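PDZ domain protein (Parabacteroides distasonis, PDB 4L8N) is of unknown function but binds magnesium and carries PDZ domains, which probably recognise protein or peptide partners, beside a DUF4136 domain. Local coordinates at residues A[120-133]-A[292-306]. Residues are numbered along the deposited sequence; the frame is centred on the assembly and turned at random.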
loop_
_atom_site.group_PDB
_atom_site.type_symbol
_atom_site.label_atom_id
_atom_site.label_comp_id
_atom_site.label_asym_id
_atom_site.label_seq_id
_atom_site.Cartn_x
_atom_site.Cartn_y
_atom_site.Cartn_z
ATOM N N GLU A 120 -16.085 10.038 -28.493
ATOM C CA GLU A 120 -15.239 8.973 -29.008
ATOM C C GLU A 120 -13.859 9.479 -29.338
ATOM O O GLU A 120 -12.900 8.714 -29.263
ATOM C CB GLU A 120 -15.863 8.398 -30.293
ATOM C CG GLU A 120 -17.081 7.534 -30.049
ATOM C CD GLU A 120 -18.436 8.205 -30.114
ATOM O OE1 GLU A 120 -18.533 9.431 -29.876
ATOM O OE2 GLU A 120 -19.416 7.479 -30.385
ATOM N N THR A 121 -13.761 10.758 -29.748
ATOM C CA THR A 121 -12.494 11.352 -30.153
ATOM C C THR A 121 -12.026 12.449 -29.202
ATOM O O THR A 121 -10.814 12.670 -29.116
ATOM C CB THR A 121 -12.600 11.915 -31.591
ATOM O OG1 THR A 121 -13.545 12.988 -31.645
ATOM C CG2 THR A 121 -12.955 10.857 -32.614
ATOM N N THR A 122 -12.960 13.140 -28.496
ATOM C CA THR A 122 -12.619 14.308 -27.668
ATOM C C THR A 122 -13.132 14.221 -26.253
ATOM O O THR A 122 -14.279 14.587 -25.977
ATOM C CB THR A 122 -13.166 15.570 -28.345
ATOM O OG1 THR A 122 -12.807 15.537 -29.734
ATOM C CG2 THR A 122 -12.704 16.875 -27.664
ATOM N N ASN A 123 -12.253 13.811 -25.336
ATOM C CA ASN A 123 -12.606 13.699 -23.919
ATOM C C ASN A 123 -11.389 13.769 -23.019
ATOM O O ASN A 123 -10.252 13.660 -23.482
ATOM C CB ASN A 123 -13.401 12.397 -23.626
ATOM C CG ASN A 123 -12.639 11.107 -23.822
ATOM O OD1 ASN A 123 -11.831 10.683 -22.982
ATOM N ND2 ASN A 123 -12.952 10.411 -24.898
ATOM N N GLU A 124 -11.651 13.900 -21.712
ATOM C CA GLU A 124 -10.645 13.918 -20.663
ATOM C C GLU A 124 -11.019 12.928 -19.593
ATOM O O GLU A 124 -12.149 12.915 -19.121
ATOM C CB GLU A 124 -10.479 15.310 -20.047
ATOM C CG GLU A 124 -9.918 16.362 -20.978
ATOM C CD GLU A 124 -10.278 17.747 -20.494
ATOM O OE1 GLU A 124 -11.474 17.982 -20.200
ATOM O OE2 GLU A 124 -9.357 18.588 -20.374
ATOM N N GLN A 125 -10.058 12.112 -19.184
ATOM C CA GLN A 125 -10.272 11.128 -18.140
ATOM C C GLN A 125 -9.060 11.095 -17.207
ATOM O O GLN A 125 -7.959 11.473 -17.602
ATOM C CB GLN A 125 -10.545 9.752 -18.743
ATOM C CG GLN A 125 -11.917 9.609 -19.365
ATOM C CD GLN A 125 -12.051 8.272 -20.026
ATOM O OE1 GLN A 125 -12.076 7.232 -19.362
ATOM N NE2 GLN A 125 -12.115 8.269 -21.354
ATOM N N GLU A 126 -9.293 10.694 -15.959
ATOM C CA GLU A 126 -8.322 10.570 -14.885
ATOM C C GLU A 126 -8.361 9.175 -14.357
ATOM O O GLU A 126 -9.413 8.527 -14.400
ATOM C CB GLU A 126 -8.646 11.539 -13.740
ATOM C CG GLU A 126 -8.304 12.998 -13.980
ATOM C CD GLU A 126 -9.057 13.987 -13.102
ATOM O OE1 GLU A 126 -10.033 13.580 -12.426
ATOM O OE2 GLU A 126 -8.696 15.186 -13.129
ATOM N N PHE A 127 -7.223 8.713 -13.844
ATOM C CA PHE A 127 -7.055 7.415 -13.193
ATOM C C PHE A 127 -5.865 7.471 -12.218
ATOM O O PHE A 127 -4.986 8.331 -12.348
ATOM C CB PHE A 127 -6.903 6.286 -14.199
ATOM C CG PHE A 127 -5.719 6.362 -15.125
ATOM C CD1 PHE A 127 -5.796 7.066 -16.325
ATOM C CD2 PHE A 127 -4.565 5.629 -14.862
ATOM C CE1 PHE A 127 -4.710 7.095 -17.206
ATOM C CE2 PHE A 127 -3.483 5.652 -15.750
ATOM C CZ PHE A 127 -3.563 6.385 -16.914
ATOM N N VAL A 128 -5.887 6.591 -11.208
ATOM C CA VAL A 128 -4.872 6.531 -10.167
ATOM C C VAL A 128 -4.268 5.129 -10.186
ATOM O O VAL A 128 -5.013 4.147 -10.321
ATOM C CB VAL A 128 -5.419 6.933 -8.765
ATOM C CG1 VAL A 128 -4.281 7.102 -7.780
ATOM C CG2 VAL A 128 -6.229 8.225 -8.828
ATOM N N CYS A 129 -2.914 5.040 -10.084
ATOM C CA CYS A 129 -2.200 3.752 -10.096
ATOM C C CYS A 129 -1.605 3.423 -8.737
ATOM O O CYS A 129 -1.098 4.310 -8.028
ATOM C CB CYS A 129 -1.131 3.732 -11.177
ATOM S SG CYS A 129 -1.790 3.763 -12.857
ATOM N N PRO A 130 -1.634 2.126 -8.361
ATOM C CA PRO A 130 -1.101 1.742 -7.044
ATOM C C PRO A 130 0.392 1.511 -7.157
ATOM O O PRO A 130 0.883 0.380 -7.088
ATOM C CB PRO A 130 -1.905 0.480 -6.701
ATOM C CG PRO A 130 -2.208 -0.128 -8.028
ATOM C CD PRO A 130 -2.148 0.946 -9.090
ATOM N N PHE A 131 1.109 2.607 -7.402
ATOM C CA PHE A 131 2.558 2.562 -7.534
ATOM C C PHE A 131 3.210 3.141 -6.296
ATOM O O PHE A 131 2.899 4.271 -5.923
ATOM C CB PHE A 131 3.036 3.353 -8.784
ATOM C CG PHE A 131 2.537 2.921 -10.148
ATOM C CD1 PHE A 131 2.084 1.618 -10.367
ATOM C CD2 PHE A 131 2.566 3.804 -11.230
ATOM C CE1 PHE A 131 1.635 1.216 -11.632
ATOM C CE2 PHE A 131 2.129 3.398 -12.494
ATOM C CZ PHE A 131 1.661 2.109 -12.689
ATOM N N LYS A 132 4.123 2.398 -5.678
ATOM C CA LYS A 132 4.920 2.924 -4.583
ATOM C C LYS A 132 6.271 3.300 -5.223
ATOM O O LYS A 132 6.967 2.424 -5.760
ATOM C CB LYS A 132 5.042 1.925 -3.400
ATOM C CG LYS A 132 6.041 2.325 -2.294
ATOM C CD LYS A 132 5.483 3.390 -1.332
ATOM C CE LYS A 132 6.577 3.996 -0.478
ATOM N NZ LYS A 132 7.314 5.107 -1.158
ATOM N N THR A 133 6.592 4.612 -5.235
ATOM C CA THR A 133 7.831 5.128 -5.840
ATOM C C THR A 133 8.660 5.706 -4.731
ATOM O O THR A 133 8.228 6.632 -4.039
ATOM C CB THR A 133 7.543 6.123 -7.002
ATOM O OG1 THR A 133 6.529 5.540 -7.809
ATOM C CG2 THR A 133 8.755 6.354 -7.892
ATOM N N THR A 292 10.120 12.487 -9.890
ATOM C CA THR A 292 9.217 11.857 -8.937
ATOM C C THR A 292 8.583 12.921 -8.036
ATOM O O THR A 292 9.297 13.608 -7.299
ATOM C CB THR A 292 9.986 10.798 -8.100
ATOM O OG1 THR A 292 10.529 9.788 -8.949
ATOM C CG2 THR A 292 9.121 10.129 -7.048
ATOM N N LYS A 293 7.241 13.055 -8.086
ATOM C CA LYS A 293 6.549 13.962 -7.182
ATOM C C LYS A 293 5.475 13.215 -6.333
ATOM O O LYS A 293 5.108 13.719 -5.276
ATOM C CB LYS A 293 6.005 15.232 -7.858
ATOM C CG LYS A 293 5.053 15.100 -9.028
ATOM C CD LYS A 293 4.446 16.487 -9.326
ATOM C CE LYS A 293 3.722 16.547 -10.652
ATOM N NZ LYS A 293 2.782 17.703 -10.718
ATOM N N TYR A 294 5.065 11.993 -6.721
ATOM C CA TYR A 294 4.100 11.162 -5.968
ATOM C C TYR A 294 4.737 9.876 -5.479
ATOM O O TYR A 294 5.145 9.046 -6.284
ATOM C CB TYR A 294 2.858 10.827 -6.809
ATOM C CG TYR A 294 2.095 12.071 -7.186
ATOM C CD1 TYR A 294 1.294 12.726 -6.257
ATOM C CD2 TYR A 294 2.257 12.658 -8.436
ATOM C CE1 TYR A 294 0.649 13.916 -6.572
ATOM C CE2 TYR A 294 1.606 13.843 -8.765
ATOM C CZ TYR A 294 0.797 14.464 -7.831
ATOM O OH TYR A 294 0.146 15.634 -8.135
ATOM N N GLY A 295 4.780 9.702 -4.168
ATOM C CA GLY A 295 5.363 8.510 -3.576
ATOM C C GLY A 295 4.465 7.297 -3.475
ATOM O O GLY A 295 4.961 6.170 -3.510
ATOM N N ARG A 296 3.145 7.494 -3.325
ATOM C CA ARG A 296 2.280 6.335 -3.081
ATOM C C ARG A 296 1.146 6.064 -4.084
ATOM O O ARG A 296 0.907 4.884 -4.355
ATOM C CB ARG A 296 1.685 6.383 -1.664
ATOM C CG ARG A 296 1.826 5.039 -0.953
ATOM C CD ARG A 296 1.378 5.066 0.493
ATOM N NE ARG A 296 -0.069 5.270 0.632
ATOM C CZ ARG A 296 -0.969 4.291 0.650
ATOM N NH1 ARG A 296 -0.588 3.025 0.523
ATOM N NH2 ARG A 296 -2.260 4.572 0.789
ATOM N N ASN A 297 0.385 7.053 -4.543
ATOM C CA ASN A 297 -0.723 6.733 -5.471
ATOM C C ASN A 297 -0.659 7.739 -6.567
ATOM O O ASN A 297 -0.954 8.913 -6.297
ATOM C CB ASN A 297 -2.101 6.742 -4.767
ATOM C CG ASN A 297 -2.319 5.678 -3.710
ATOM O OD1 ASN A 297 -2.514 5.987 -2.531
ATOM N ND2 ASN A 297 -2.330 4.400 -4.094
ATOM N N VAL A 298 -0.204 7.322 -7.781
ATOM C CA VAL A 298 0.043 8.257 -8.877
ATOM C C VAL A 298 -1.231 8.649 -9.651
ATOM O O VAL A 298 -1.808 7.828 -10.386
ATOM C CB VAL A 298 1.157 7.811 -9.877
ATOM C CG1 VAL A 298 1.661 9.002 -10.691
ATOM C CG2 VAL A 298 2.313 7.108 -9.173
ATOM N N PRO A 299 -1.552 9.965 -9.613
ATOM C CA PRO A 299 -2.670 10.482 -10.411
ATOM C C PRO A 299 -2.260 10.833 -11.861
ATOM O O PRO A 299 -1.299 11.595 -12.078
ATOM C CB PRO A 299 -3.071 11.739 -9.633
ATOM C CG PRO A 299 -1.818 12.247 -9.058
ATOM C CD PRO A 299 -0.919 11.051 -8.832
ATOM N N PHE A 300 -3.011 10.300 -12.855
ATOM C CA PHE A 300 -2.831 10.570 -14.287
ATOM C C PHE A 300 -4.073 11.177 -14.909
ATOM O O PHE A 300 -5.190 10.852 -14.505
ATOM C CB PHE A 300 -2.498 9.302 -15.073
ATOM C CG PHE A 300 -1.244 8.574 -14.674
ATOM C CD1 PHE A 300 -1.261 7.643 -13.642
ATOM C CD2 PHE A 300 -0.052 8.779 -15.365
ATOM C CE1 PHE A 300 -0.096 6.955 -13.289
ATOM C CE2 PHE A 300 1.096 8.074 -15.029
ATOM C CZ PHE A 300 1.069 7.167 -13.990
ATOM N N LYS A 301 -3.869 12.005 -15.946
ATOM C CA LYS A 301 -4.893 12.651 -16.744
ATOM C C LYS A 301 -4.596 12.425 -18.242
ATOM O O LYS A 301 -3.514 12.783 -18.721
ATOM C CB LYS A 301 -4.991 14.149 -16.412
ATOM C CG LYS A 301 -6.336 14.746 -16.820
ATOM C CD LYS A 301 -6.304 16.258 -16.866
ATOM C CE LYS A 301 -7.347 16.813 -17.805
ATOM N NZ LYS A 301 -7.513 18.282 -17.638
ATOM N N VAL A 302 -5.559 11.790 -18.957
ATOM C CA VAL A 302 -5.521 11.527 -20.404
ATOM C C VAL A 302 -6.503 12.478 -21.103
ATOM O O VAL A 302 -7.699 12.431 -20.834
ATOM C CB VAL A 302 -5.809 10.058 -20.808
ATOM C CG1 VAL A 302 -5.516 9.845 -22.288
ATOM C CG2 VAL A 302 -5.014 9.080 -19.971
ATOM N N SER A 303 -5.987 13.337 -21.969
ATOM C CA SER A 303 -6.755 14.307 -22.750
ATOM C C SER A 303 -6.590 13.986 -24.211
ATOM O O SER A 303 -5.485 14.141 -24.750
ATOM C CB SER A 303 -6.293 15.734 -22.469
ATOM O OG SER A 303 -6.435 16.066 -21.097
ATOM N N LYS A 304 -7.661 13.485 -24.854
ATOM C CA LYS A 304 -7.555 13.196 -26.269
ATOM C C LYS A 304 -8.459 14.151 -27.040
ATOM O O LYS A 304 -9.433 14.649 -26.479
ATOM C CB LYS A 304 -7.805 11.710 -26.584
ATOM C CG LYS A 304 -9.223 11.186 -26.489
ATOM C CD LYS A 304 -9.233 9.792 -27.091
ATOM C CE LYS A 304 -10.574 9.127 -27.037
ATOM N NZ LYS A 304 -10.588 7.868 -27.833
ATOM N N LYS A 305 -8.075 14.491 -28.280
ATOM C CA LYS A 305 -8.842 15.405 -29.145
ATOM C C LYS A 305 -8.496 15.211 -30.617
ATOM O O LYS A 305 -7.321 15.165 -30.983
ATOM C CB LYS A 305 -8.609 16.879 -28.764
ATOM C CG LYS A 305 -9.454 17.886 -29.564
ATOM C CD LYS A 305 -9.129 19.363 -29.255
ATOM C CE LYS A 305 -9.470 19.712 -27.824
ATOM N NZ LYS A 305 -9.414 21.164 -27.571
ATOM N N THR A 306 -9.531 15.115 -31.446
ATOM C CA THR A 306 -9.406 15.044 -32.888
ATOM C C THR A 306 -10.440 15.978 -33.463
ATOM O O THR A 306 -11.604 15.872 -33.121
ATOM C CB THR A 306 -9.541 13.615 -33.429
ATOM O OG1 THR A 306 -8.566 12.782 -32.806
ATOM C CG2 THR A 306 -9.364 13.546 -34.951
HETATM O O HOH W 1 -9.127 11.496 -30.755
HETATM O O HOH W 2 -9.159 10.326 -22.497
HETATM O O HOH W 3 4.428 6.609 -6.749
#
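Two long antiparallel strands, 123-129 and 298-306, lie side by side in the large mixed sheet, where strand 258-268 and strand 438-456 continue it beyond them. Four hydrogen-bonded pairs, from Asn123 with Lys304 to Cys129 with Val298, form the ladder; Phe300 N reaches Phe127 O at 2.8 Å, almost straight at 170°. One face is polar towards Asn123 and Lys304 but apolar from Phe127 and Phe300 to Cys129 and Val298. There the phenylalanine rings lie nearly parallel (13°) but slid apart, so that Phe300 CB, rather than its ring, sits over one face of Phe127. With CG between its backbone N and carbonyl carbon (chi1 61°), the Phe127 ring turns across towards Phe300, while Val302 CG2 meets its edge, 3.4 Å from Phe127 CE1. Cys129 SG approaches the Phe300 ring obliquely, 3.6 Å from CE1. The opposite face mixes Val128 and Pro299 with Glu124 and Lys301, whose OE2 and NZ form a salt bridge (3.3 Å) with a weak hydrogen bond. Before strand 123-129, Lys304 NZ donates to Glu120 O (2.8 Å). The ladder breaks at Pro130's inverse gamma turn; beyond it Thr133 N bonds Gly295 O. Backbone bonds thus fix the register, while Leu284 packs on Phe300 and Tyr214 of the second subunit on Phe127.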